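Local coordinates for protein putative methyltransferase (Emericella variicolor, PDB 7DMB) that probably transfers methyl groups from S-adenosylmethionine as a trans-acting methyltransferase of calbistrin biosynthesis, and binds the by-product S-adenosyl-L-homocysteine, at residues Y138-N152 with V166-W179. Sequence-based numbering, arbitrary orientation.
Sequences YLWPVIEGPWRVYDN and VLLKDGLLEKFYDW. With SAH (S-adenosyl-L-homocysteine), chain C.
An almost straight Arg148 side chain, with chi2 and chi3 both at -173°, carries its guanidinium to the turn joining helices 163-168 and 172-181, while Leu172, whose CG lies anti to the backbone N (chi1 -168°), comes from the opposite direction. Leu172 CD1 rests over the centre of the guanidinium, 3.6 Å from Arg148 CZ, and the side chain is a knob in the hole formed by Trp140, Pro141, Gly145 and Arg148. At the guanidinium's edge, Arg148 NH1 and NH2 both donate to Lys169 O, each at 2.9 Å. The oxygen lies in the guanidinium plane, yet NH2 approaches from above the carbonyl plane; Leu172 N is a third donor. Water 2 links Arg148 NH2 to Asp170 OD2. Farther along, Pro141 CG packs 3.4 Å from Lys175 O, and Val142 CG1 lies over one face of the Trp179 indole, 3.4 Å from Trp179 CD2. Trp179 NE1 is hydrogen-bonded to Glu58 OE2. The axes of segments 140-152 and 172-179 approach to 8.3 Å, crossing at -128°. SAH CB lies over the centre of the Tyr177 ring. The buried Arg148 thus binds Lys169 O at the turn through two nitrogens and, weakly through NH1, Val166 O in the preceding helix; Asp170, beyond salt-bridge range, probably moderates its charge, while apolar packing joins helix 140-157 to the helix carrying Tyr177.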
ATOM      1  N   TYR A 138      -7.469   6.379 -15.037  1.00 17.68           N
ATOM      2  CA  TYR A 138      -6.722   5.743 -13.955  1.00 17.35           C
ATOM      3  C   TYR A 138      -7.470   5.763 -12.621  1.00 21.03           C
ATOM      4  O   TYR A 138      -7.145   4.959 -11.740  1.00 20.59           O
ATOM      5  CB  TYR A 138      -5.351   6.416 -13.789  1.00 19.18           C
ATOM      6  CG  TYR A 138      -5.374   7.810 -13.174  1.00 22.40           C
ATOM      7  CD1 TYR A 138      -4.955   8.028 -11.860  1.00 23.09           C
ATOM      8  CD2 TYR A 138      -5.794   8.915 -13.912  1.00 25.32           C
ATOM      9  CE1 TYR A 138      -4.964   9.308 -11.295  1.00 20.38           C
ATOM     10  CE2 TYR A 138      -5.810  10.196 -13.355  1.00 23.32           C
ATOM     11  CZ  TYR A 138      -5.396  10.387 -12.051  1.00 25.63           C
ATOM     12  OH  TYR A 138      -5.428  11.661 -11.501  1.00 21.07           O
ATOM     13  N   LEU A 139      -8.457   6.655 -12.449  1.00 16.28           N
ATOM     14  CA  LEU A 139      -9.230   6.770 -11.214  1.00 16.11           C
ATOM     15  C   LEU A 139     -10.382   5.779 -11.133  1.00 15.83           C
ATOM     16  O   LEU A 139     -11.030   5.700 -10.087  1.00 14.76           O
ATOM     17  CB  LEU A 139      -9.802   8.183 -11.075  1.00 15.93           C
ATOM     18  CG  LEU A 139      -8.831   9.319 -10.760  1.00 21.95           C
ATOM     19  CD1 LEU A 139      -9.577  10.638 -10.541  1.00 27.76           C
ATOM     20  CD2 LEU A 139      -8.002   8.974  -9.530  1.00 21.36           C
ATOM     21  N   TRP A 140     -10.663   5.050 -12.208  1.00 13.97           N
ATOM     22  CA  TRP A 140     -11.730   4.053 -12.199  1.00 12.52           C
ATOM     23  C   TRP A 140     -11.710   3.138 -10.979  1.00 14.25           C
ATOM     24  O   TRP A 140     -12.761   2.989 -10.339  1.00 14.31           O
ATOM     25  CB  TRP A 140     -11.656   3.231 -13.494  1.00 14.27           C
ATOM     26  CG  TRP A 140     -12.566   2.073 -13.447  1.00 17.03           C
ATOM     27  CD1 TRP A 140     -13.931   2.104 -13.527  1.00 20.89           C
ATOM     28  CD2 TRP A 140     -12.206   0.705 -13.237  1.00 15.52           C
ATOM     29  NE1 TRP A 140     -14.438   0.831 -13.412  1.00 23.30           N
ATOM     30  CE2 TRP A 140     -13.400  -0.044 -13.231  1.00 16.27           C
ATOM     31  CE3 TRP A 140     -10.988   0.035 -13.086  1.00 21.34           C
ATOM     32  CZ2 TRP A 140     -13.411  -1.423 -13.071  1.00 19.88           C
ATOM     33  CZ3 TRP A 140     -11.001  -1.336 -12.930  1.00 18.55           C
ATOM     34  CH2 TRP A 140     -12.202  -2.050 -12.915  1.00 18.76           C
ATOM     35  N   PRO A 141     -10.585   2.502 -10.604  1.00 15.41           N
ATOM     36  CA  PRO A 141     -10.628   1.548  -9.486  1.00 15.11           C
ATOM     37  C   PRO A 141     -10.887   2.183  -8.135  1.00 14.46           C
ATOM     38  O   PRO A 141     -11.493   1.534  -7.273  1.00 11.46           O
ATOM     39  CB  PRO A 141      -9.233   0.902  -9.515  1.00 14.58           C
ATOM     40  CG  PRO A 141      -8.360   1.954 -10.126  1.00 19.59           C
ATOM     41  CD  PRO A 141      -9.229   2.594 -11.184  1.00 15.38           C
ATOM     42  N   VAL A 142     -10.403   3.403  -7.895  1.00 10.44           N
ATOM     43  CA  VAL A 142     -10.617   3.991  -6.578  1.00 16.40           C
ATOM     44  C   VAL A 142     -12.032   4.531  -6.399  1.00 13.57           C
ATOM     45  O   VAL A 142     -12.423   4.814  -5.265  1.00 13.23           O
ATOM     46  CB  VAL A 142      -9.568   5.085  -6.288  1.00 18.55           C
ATOM     47  CG1 VAL A 142      -8.192   4.460  -6.207  1.00 17.79           C
ATOM     48  CG2 VAL A 142      -9.583   6.172  -7.350  1.00 19.00           C
ATOM     49  N   ILE A 143     -12.812   4.671  -7.469  1.00 12.67           N
ATOM     50  CA  ILE A 143     -14.218   5.052  -7.367  1.00 12.85           C
ATOM     51  C   ILE A 143     -15.128   3.834  -7.421  1.00 13.57           C
ATOM     52  O   ILE A 143     -16.102   3.742  -6.668  1.00 12.93           O
ATOM     53  CB  ILE A 143     -14.571   6.058  -8.480  1.00 15.66           C
ATOM     54  CG1 ILE A 143     -13.747   7.337  -8.310  1.00 19.65           C
ATOM     55  CG2 ILE A 143     -16.080   6.372  -8.492  1.00 15.64           C
ATOM     56  CD1 ILE A 143     -13.881   7.970  -6.944  1.00 16.16           C
ATOM     57  N   GLU A 144     -14.795   2.891  -8.304  1.00 15.08           N
ATOM     58  CA  GLU A 144     -15.575   1.672  -8.468  1.00 16.31           C
ATOM     59  C   GLU A 144     -15.439   0.759  -7.272  1.00 13.90           C
ATOM     60  O   GLU A 144     -16.383   0.030  -6.944  1.00 14.82           O
ATOM     61  CB  GLU A 144     -15.125   0.920  -9.736  1.00 15.59           C
ATOM     62  CG  GLU A 144     -16.036  -0.221 -10.124  1.00 17.98           C
ATOM     63  CD  GLU A 144     -17.355   0.275 -10.697  1.00 19.70           C
ATOM     64  OE1 GLU A 144     -17.539   1.506 -10.807  1.00 20.88           O
ATOM     65  OE2 GLU A 144     -18.198  -0.563 -11.054  1.00 23.01           O
ATOM     66  N   GLY A 145     -14.265   0.763  -6.635  1.00 15.66           N
ATOM     67  CA  GLY A 145     -13.996  -0.073  -5.488  1.00 10.63           C
ATOM     68  C   GLY A 145     -14.991   0.156  -4.367  1.00 11.71           C
ATOM     69  O   GLY A 145     -15.692  -0.761  -3.928  1.00 10.84           O
ATOM     70  N   PRO A 146     -15.061   1.385  -3.865  1.00 12.04           N
ATOM     71  CA  PRO A 146     -16.043   1.659  -2.795  1.00 12.81           C
ATOM     72  C   PRO A 146     -17.483   1.372  -3.216  1.00 10.20           C
ATOM     73  O   PRO A 146     -18.264   0.837  -2.416  1.00 11.59           O
ATOM     74  CB  PRO A 146     -15.812   3.146  -2.463  1.00 11.87           C
ATOM     75  CG  PRO A 146     -14.950   3.681  -3.577  1.00 13.76           C
ATOM     76  CD  PRO A 146     -14.176   2.531  -4.136  1.00  9.60           C
ATOM     77  N   TRP A 147     -17.841   1.670  -4.467  1.00 10.40           N
ATOM     78  CA  TRP A 147     -19.172   1.331  -4.957  1.00 13.04           C
ATOM     79  C   TRP A 147     -19.454  -0.159  -4.782  1.00 14.26           C
ATOM     80  O   TRP A 147     -20.521  -0.554  -4.282  1.00 13.44           O
ATOM     81  CB  TRP A 147     -19.330   1.732  -6.428  1.00 13.80           C
ATOM     82  CG  TRP A 147     -20.466   0.985  -7.048  1.00 16.15           C
ATOM     83  CD1 TRP A 147     -20.405  -0.201  -7.736  1.00 15.25           C
ATOM     84  CD2 TRP A 147     -21.846   1.326  -6.958  1.00 13.75           C
ATOM     85  NE1 TRP A 147     -21.668  -0.598  -8.091  1.00 17.31           N
ATOM     86  CE2 TRP A 147     -22.570   0.324  -7.630  1.00 18.22           C
ATOM     87  CE3 TRP A 147     -22.545   2.391  -6.379  1.00 15.33           C
ATOM     88  CZ2 TRP A 147     -23.959   0.364  -7.754  1.00 20.42           C
ATOM     89  CZ3 TRP A 147     -23.932   2.426  -6.496  1.00 18.65           C
ATOM     90  CH2 TRP A 147     -24.620   1.422  -7.180  1.00 16.56           C
ATOM     91  N   ARG A 148     -18.490  -1.000  -5.171  1.00  9.51           N
ATOM     92  CA  ARG A 148     -18.648  -2.450  -5.024  1.00 14.23           C
ATOM     93  C   ARG A 148     -18.759  -2.875  -3.561  1.00 15.48           C
ATOM     94  O   ARG A 148     -19.464  -3.845  -3.250  1.00 13.98           O
ATOM     95  CB  ARG A 148     -17.472  -3.195  -5.661  1.00 15.31           C
ATOM     96  CG  ARG A 148     -17.396  -3.198  -7.176  1.00 10.31           C
ATOM     97  CD  ARG A 148     -16.254  -4.138  -7.598  1.00 15.14           C
ATOM     98  NE  ARG A 148     -16.007  -4.073  -9.031  1.00 14.99           N
ATOM     99  CZ  ARG A 148     -15.045  -4.722  -9.670  1.00 13.95           C
ATOM    100  NH1 ARG A 148     -14.196  -5.497  -9.009  1.00 11.16           N
ATOM    101  NH2 ARG A 148     -14.938  -4.583 -10.983  1.00 19.89           N
ATOM    102  N   VAL A 149     -18.033  -2.208  -2.660  1.00 14.32           N
ATOM    103  CA  VAL A 149     -18.148  -2.540  -1.245  1.00 15.10           C
ATOM    104  C   VAL A 149     -19.566  -2.263  -0.762  1.00 11.86           C
ATOM    105  O   VAL A 149     -20.204  -3.103  -0.116  1.00 15.41           O
ATOM    106  CB  VAL A 149     -17.106  -1.759  -0.427  1.00 13.65           C
ATOM    107  CG1 VAL A 149     -17.520  -1.722   1.046  1.00 10.01           C
ATOM    108  CG2 VAL A 149     -15.722  -2.372  -0.618  1.00  9.98           C
ATOM    109  N   TYR A 150     -20.076  -1.075  -1.078  1.00 14.12           N
ATOM    110  CA  TYR A 150     -21.475  -0.760  -0.801  1.00 16.85           C
ATOM    111  C   TYR A 150     -22.399  -1.795  -1.430  1.00 15.38           C
ATOM    112  O   TYR A 150     -23.308  -2.319  -0.779  1.00 13.61           O
ATOM    113  CB  TYR A 150     -21.821   0.626  -1.343  1.00 13.56           C
ATOM    114  CG  TYR A 150     -23.250   0.685  -1.837  1.00 18.52           C
ATOM    115  CD1 TYR A 150     -24.307   0.744  -0.927  1.00 17.67           C
ATOM    116  CD2 TYR A 150     -23.554   0.645  -3.192  1.00 17.15           C
ATOM    117  CE1 TYR A 150     -25.606   0.773  -1.343  1.00 19.15           C
ATOM    118  CE2 TYR A 150     -24.860   0.671  -3.614  1.00 19.54           C
ATOM    119  CZ  TYR A 150     -25.884   0.741  -2.678  1.00 22.64           C
ATOM    120  OH  TYR A 150     -27.209   0.771  -3.061  1.00 25.26           O
ATOM    121  N   ASP A 151     -22.160  -2.104  -2.700  1.00 12.82           N
ATOM    122  CA  ASP A 151     -23.087  -2.884  -3.502  1.00 15.57           C
ATOM    123  C   ASP A 151     -23.121  -4.352  -3.098  1.00 18.11           C
ATOM    124  O   ASP A 151     -24.059  -5.058  -3.472  1.00 23.60           O
ATOM    125  CB  ASP A 151     -22.699  -2.737  -4.977  1.00 17.30           C
ATOM    126  CG  ASP A 151     -23.763  -3.238  -5.915  1.00 19.98           C
ATOM    127  OD1 ASP A 151     -24.954  -2.894  -5.741  1.00 20.66           O
ATOM    128  OD2 ASP A 151     -23.399  -3.995  -6.826  1.00 20.32           O
ATOM    129  N   ASN A 152     -22.132  -4.827  -2.340  1.00 16.20           N
ATOM    130  CA  ASN A 152     -22.054  -6.236  -1.968  1.00 16.18           C
ATOM    131  C   ASN A 152     -22.021  -6.457  -0.463  1.00 14.20           C
ATOM    132  O   ASN A 152     -21.858  -7.599  -0.029  1.00 13.48           O
ATOM    133  CB  ASN A 152     -20.810  -6.890  -2.582  1.00 17.16           C
ATOM    134  CG  ASN A 152     -20.859  -6.946  -4.071  1.00 16.50           C
ATOM    135  OD1 ASN A 152     -21.400  -7.893  -4.650  1.00 16.15           O
ATOM    136  ND2 ASN A 152     -20.286  -5.932  -4.717  1.00 14.06           N
ATOM    137  N   VAL A 166     -14.876  -9.922  -4.848  1.00 19.58           N
ATOM    138  CA  VAL A 166     -15.563  -8.718  -5.294  1.00 14.05           C
ATOM    139  C   VAL A 166     -14.571  -7.734  -5.900  1.00 12.40           C
ATOM    140  O   VAL A 166     -14.814  -7.163  -6.968  1.00 15.53           O
ATOM    141  CB  VAL A 166     -16.351  -8.101  -4.124  1.00 14.37           C
ATOM    142  CG1 VAL A 166     -16.648  -6.619  -4.387  1.00 12.81           C
ATOM    143  CG2 VAL A 166     -17.623  -8.892  -3.883  1.00 15.97           C
ATOM    144  N   LEU A 167     -13.418  -7.552  -5.258  1.00  9.95           N
ATOM    145  CA  LEU A 167     -12.461  -6.576  -5.760  1.00 12.78           C
ATOM    146  C   LEU A 167     -11.628  -7.104  -6.924  1.00 14.35           C
ATOM    147  O   LEU A 167     -11.035  -6.307  -7.653  1.00 12.97           O
ATOM    148  CB  LEU A 167     -11.545  -6.100  -4.629  1.00 11.00           C
ATOM    149  CG  LEU A 167     -12.252  -5.438  -3.434  1.00 12.93           C
ATOM    150  CD1 LEU A 167     -11.249  -4.857  -2.417  1.00 12.48           C
ATOM    151  CD2 LEU A 167     -13.204  -4.368  -3.913  1.00 10.83           C
ATOM    152  N   LEU A 168     -11.585  -8.424  -7.122  1.00 20.51           N
ATOM    153  CA  LEU A 168     -10.786  -8.986  -8.208  1.00 20.44           C
ATOM    154  C   LEU A 168     -11.416  -8.719  -9.564  1.00 17.23           C
ATOM    155  O   LEU A 168     -10.698  -8.592 -10.559  1.00 17.24           O
ATOM    156  CB  LEU A 168     -10.599 -10.494  -8.016  1.00 23.75           C
ATOM    157  CG  LEU A 168      -9.537 -10.954  -7.014  1.00 23.48           C
ATOM    158  CD1 LEU A 168      -9.282 -12.466  -7.132  1.00 20.75           C
ATOM    159  CD2 LEU A 168      -8.253 -10.155  -7.183  1.00 24.10           C
ATOM    160  N   LYS A 169     -12.743  -8.610  -9.619  1.00 16.36           N
ATOM    161  CA  LYS A 169     -13.435  -8.528 -10.895  1.00 18.18           C
ATOM    162  C   LYS A 169     -12.891  -7.392 -11.756  1.00 21.85           C
ATOM    163  O   LYS A 169     -12.615  -6.290 -11.269  1.00 14.05           O
ATOM    164  CB  LYS A 169     -14.933  -8.339 -10.672  1.00 16.64           C
ATOM    165  CG  LYS A 169     -15.742  -8.282 -11.955  1.00 20.41           C
ATOM    166  CD  LYS A 169     -17.205  -8.562 -11.662  1.00 20.03           C
ATOM    167  CE  LYS A 169     -18.071  -8.542 -12.907  1.00 20.55           C
ATOM    168  NZ  LYS A 169     -18.652  -7.215 -13.175  1.00 23.76           N
ATOM    169  N   ASP A 170     -12.719  -7.696 -13.049  1.00 19.39           N
ATOM    170  CA  ASP A 170     -12.265  -6.749 -14.065  1.00 17.57           C
ATOM    171  C   ASP A 170     -10.937  -6.093 -13.691  1.00 15.07           C
ATOM    172  O   ASP A 170     -10.669  -4.954 -14.081  1.00 19.13           O
ATOM    173  CB  ASP A 170     -13.339  -5.689 -14.350  1.00 20.69           C
ATOM    174  CG  ASP A 170     -14.481  -6.234 -15.209  1.00 23.93           C
ATOM    175  OD1 ASP A 170     -14.207  -7.065 -16.097  1.00 21.41           O
ATOM    176  OD2 ASP A 170     -15.648  -5.851 -14.988  1.00 23.30           O
ATOM    177  N   GLY A 171     -10.091  -6.803 -12.946  1.00 17.53           N
ATOM    178  CA  GLY A 171      -8.755  -6.314 -12.641  1.00 17.12           C
ATOM    179  C   GLY A 171      -8.697  -5.119 -11.714  1.00 19.27           C
ATOM    180  O   GLY A 171      -7.666  -4.435 -11.659  1.00 17.18           O
ATOM    181  N   LEU A 172      -9.768  -4.872 -10.952  1.00 15.81           N
ATOM    182  CA  LEU A 172      -9.842  -3.670 -10.129  1.00 17.38           C
ATOM    183  C   LEU A 172      -8.705  -3.616  -9.106  1.00 15.15           C
ATOM    184  O   LEU A 172      -8.087  -2.564  -8.917  1.00 17.55           O
ATOM    185  CB  LEU A 172     -11.206  -3.590  -9.442  1.00 13.35           C
ATOM    186  CG  LEU A 172     -11.490  -2.243  -8.801  1.00 17.22           C
ATOM    187  CD1 LEU A 172     -12.967  -1.881  -8.949  1.00 16.53           C
ATOM    188  CD2 LEU A 172     -11.046  -2.220  -7.335  1.00 13.15           C
ATOM    189  N   LEU A 173      -8.415  -4.736  -8.437  1.00 16.50           N
ATOM    190  CA  LEU A 173      -7.362  -4.733  -7.418  1.00 18.57           C
ATOM    191  C   LEU A 173      -6.024  -4.261  -7.988  1.00 17.84           C
ATOM    192  O   LEU A 173      -5.352  -3.403  -7.404  1.00 19.81           O
ATOM    193  CB  LEU A 173      -7.214  -6.124  -6.799  1.00 19.33           C
ATOM    194  CG  LEU A 173      -7.749  -6.271  -5.374  1.00 22.76           C
ATOM    195  CD1 LEU A 173      -7.050  -7.425  -4.673  1.00 26.29           C
ATOM    196  CD2 LEU A 173      -7.593  -4.971  -4.584  1.00 18.04           C
ATOM    197  N   GLU A 174      -5.627  -4.810  -9.136  1.00 17.87           N
ATOM    198  CA  GLU A 174      -4.368  -4.404  -9.762  1.00 16.72           C
ATOM    199  C   GLU A 174      -4.387  -2.931 -10.140  1.00 18.01           C
ATOM    200  O   GLU A 174      -3.386  -2.222  -9.971  1.00 14.32           O
ATOM    201  CB  GLU A 174      -4.099  -5.250 -11.007  1.00 15.62           C
ATOM    202  CG  GLU A 174      -2.874  -4.800 -11.806  1.00 16.54           C
ATOM    203  CD  GLU A 174      -2.584  -5.719 -12.990  1.00 20.25           C
ATOM    204  OE1 GLU A 174      -2.969  -6.905 -12.946  1.00 19.82           O
ATOM    205  OE2 GLU A 174      -1.971  -5.251 -13.969  1.00 24.20           O
ATOM    206  N   LYS A 175      -5.512  -2.458 -10.682  1.00 14.79           N
ATOM    207  CA  LYS A 175      -5.605  -1.066 -11.087  1.00 13.49           C
ATOM    208  C   LYS A 175      -5.631  -0.149  -9.872  1.00 14.98           C
ATOM    209  O   LYS A 175      -5.090   0.963  -9.912  1.00 17.52           O
ATOM    210  CB  LYS A 175      -6.838  -0.884 -11.977  1.00 18.59           C
ATOM    211  CG  LYS A 175      -6.628  -1.404 -13.413  1.00 23.86           C
ATOM    212  CD  LYS A 175      -7.891  -2.027 -13.978  1.00 29.52           C
ATOM    213  CE  LYS A 175      -7.906  -2.021 -15.509  1.00 33.27           C
ATOM    214  NZ  LYS A 175      -8.906  -2.989 -16.050  1.00 30.20           N
ATOM    215  N   PHE A 176      -6.224  -0.620  -8.777  1.00 20.59           N
ATOM    216  CA  PHE A 176      -6.220   0.133  -7.526  1.00 19.67           C
ATOM    217  C   PHE A 176      -4.794   0.327  -7.012  1.00 16.57           C
ATOM    218  O   PHE A 176      -4.381   1.450  -6.700  1.00 15.87           O
ATOM    219  CB  PHE A 176      -7.105  -0.591  -6.507  1.00 14.79           C
ATOM    220  CG  PHE A 176      -7.153   0.061  -5.150  1.00 16.87           C
ATOM    221  CD1 PHE A 176      -8.234   0.860  -4.790  1.00 21.66           C
ATOM    222  CD2 PHE A 176      -6.141  -0.154  -4.219  1.00 17.41           C
ATOM    223  CE1 PHE A 176      -8.298   1.455  -3.536  1.00 18.51           C
ATOM    224  CE2 PHE A 176      -6.193   0.438  -2.966  1.00 22.67           C
ATOM    225  CZ  PHE A 176      -7.279   1.241  -2.623  1.00 23.02           C
ATOM    226  N   TYR A 177      -4.012  -0.755  -6.935  1.00 16.54           N
ATOM    227  CA  TYR A 177      -2.622  -0.588  -6.523  1.00 18.44           C
ATOM    228  C   TYR A 177      -1.820   0.213  -7.554  1.00 18.71           C
ATOM    229  O   TYR A 177      -0.895   0.952  -7.174  1.00 16.37           O
ATOM    230  CB  TYR A 177      -1.987  -1.951  -6.229  1.00 19.17           C
ATOM    231  CG  TYR A 177      -2.554  -2.600  -4.971  1.00 19.67           C
ATOM    232  CD1 TYR A 177      -2.557  -1.913  -3.755  1.00 18.78           C
ATOM    233  CD2 TYR A 177      -3.092  -3.887  -4.999  1.00 17.50           C
ATOM    234  CE1 TYR A 177      -3.071  -2.488  -2.605  1.00 17.24           C
ATOM    235  CE2 TYR A 177      -3.626  -4.468  -3.850  1.00 18.64           C
ATOM    236  CZ  TYR A 177      -3.608  -3.761  -2.657  1.00 23.84           C
ATOM    237  OH  TYR A 177      -4.132  -4.321  -1.510  1.00 25.40           O
ATOM    238  N   ASP A 178      -2.177   0.122  -8.849  1.00 14.91           N
ATOM    239  CA  ASP A 178      -1.588   1.035  -9.832  1.00 15.09           C
ATOM    240  C   ASP A 178      -1.868   2.496  -9.474  1.00 18.14           C
ATOM    241  O   ASP A 178      -0.984   3.352  -9.615  1.00 15.12           O
ATOM    242  CB  ASP A 178      -2.107   0.745 -11.241  1.00 14.59           C
ATOM    243  CG  ASP A 178      -1.383  -0.424 -11.925  1.00 17.25           C
ATOM    244  OD1 ASP A 178      -0.268  -0.797 -11.490  1.00 20.63           O
ATOM    245  OD2 ASP A 178      -1.935  -0.964 -12.907  1.00 14.97           O
ATOM    246  N   TRP A 179      -3.100   2.808  -9.026  1.00 18.50           N
ATOM    247  CA  TRP A 179      -3.414   4.186  -8.641  1.00 13.44           C
ATOM    248  C   TRP A 179      -2.528   4.649  -7.495  1.00 11.84           C
ATOM    249  O   TRP A 179      -1.956   5.739  -7.551  1.00 13.27           O
ATOM    250  CB  TRP A 179      -4.879   4.353  -8.218  1.00 15.94           C
ATOM    251  CG  TRP A 179      -5.069   5.689  -7.446  1.00 14.96           C
ATOM    252  CD1 TRP A 179      -5.217   6.932  -7.996  1.00 14.53           C
ATOM    253  CD2 TRP A 179      -5.061   5.889  -6.018  1.00 18.01           C
ATOM    254  NE1 TRP A 179      -5.331   7.885  -7.010  1.00 13.85           N
ATOM    255  CE2 TRP A 179      -5.249   7.274  -5.788  1.00 17.51           C
ATOM    256  CE3 TRP A 179      -4.949   5.032  -4.908  1.00 17.27           C
ATOM    257  CZ2 TRP A 179      -5.309   7.824  -4.497  1.00 13.22           C
ATOM    258  CZ3 TRP A 179      -5.016   5.590  -3.617  1.00 16.17           C
ATOM    259  CH2 TRP A 179      -5.193   6.970  -3.433  1.00 11.82           C
TER
HETATM  260  N   SAH C 401       2.329  -5.131  -3.325  1.00 15.46           N
HETATM  261  CA  SAH C 401       0.865  -5.284  -3.551  1.00 14.67           C
HETATM  262  CB  SAH C 401       0.055  -4.240  -2.775  1.00 15.20           C
HETATM  263  CG  SAH C 401      -0.160  -4.616  -1.324  1.00 17.36           C
HETATM  264  SD  SAH C 401      -1.293  -6.019  -1.078  1.00 20.33           S
HETATM  265  C   SAH C 401       0.570  -5.161  -5.048  1.00 17.36           C
HETATM  266  O   SAH C 401      -0.262  -5.964  -5.517  1.00 17.92           O
HETATM  267  OXT SAH C 401       1.204  -4.288  -5.689  1.00 15.90           O
HETATM  268  C5' SAH C 401      -0.366  -7.003   0.128  1.00 18.53           C
HETATM  269  C4' SAH C 401       0.317  -8.193  -0.513  1.00 17.74           C
HETATM  270  O4' SAH C 401       1.183  -8.817   0.465  1.00 14.96           O
HETATM  271  C3' SAH C 401      -0.650  -9.277  -0.994  1.00 16.97           C
HETATM  272  O3' SAH C 401      -0.294  -9.674  -2.312  1.00 18.10           O
HETATM  273  C2' SAH C 401      -0.476 -10.389   0.046  1.00 16.11           C
HETATM  274  O2' SAH C 401      -0.693 -11.697  -0.440  1.00 17.30           O
HETATM  275  C1' SAH C 401       0.977 -10.208   0.463  1.00 15.98           C
HETATM  276  N9  SAH C 401       1.249 -10.706   1.807  1.00 13.67           N
HETATM  277  C8  SAH C 401       0.371 -10.681   2.861  1.00 16.71           C
HETATM  278  N7  SAH C 401       0.865 -11.181   3.965  1.00 11.81           N
HETATM  279  C5  SAH C 401       2.147 -11.575   3.618  1.00 14.15           C
HETATM  280  C6  SAH C 401       3.180 -12.183   4.358  1.00 15.14           C
HETATM  281  N6  SAH C 401       3.068 -12.517   5.640  1.00 11.64           N
HETATM  282  N1  SAH C 401       4.343 -12.442   3.711  1.00 14.53           N
HETATM  283  C2  SAH C 401       4.444 -12.106   2.419  1.00 11.65           C
HETATM  284  N3  SAH C 401       3.544 -11.529   1.627  1.00 15.63           N
HETATM  285  C4  SAH C 401       2.399 -11.285   2.289  1.00 12.32           C
HETATM  286  O   HOH W   1      -5.142   3.311 -11.618  1.00 17.53           O
HETATM  287  O   HOH W   2     -16.263  -3.786 -13.419  1.00 23.69           O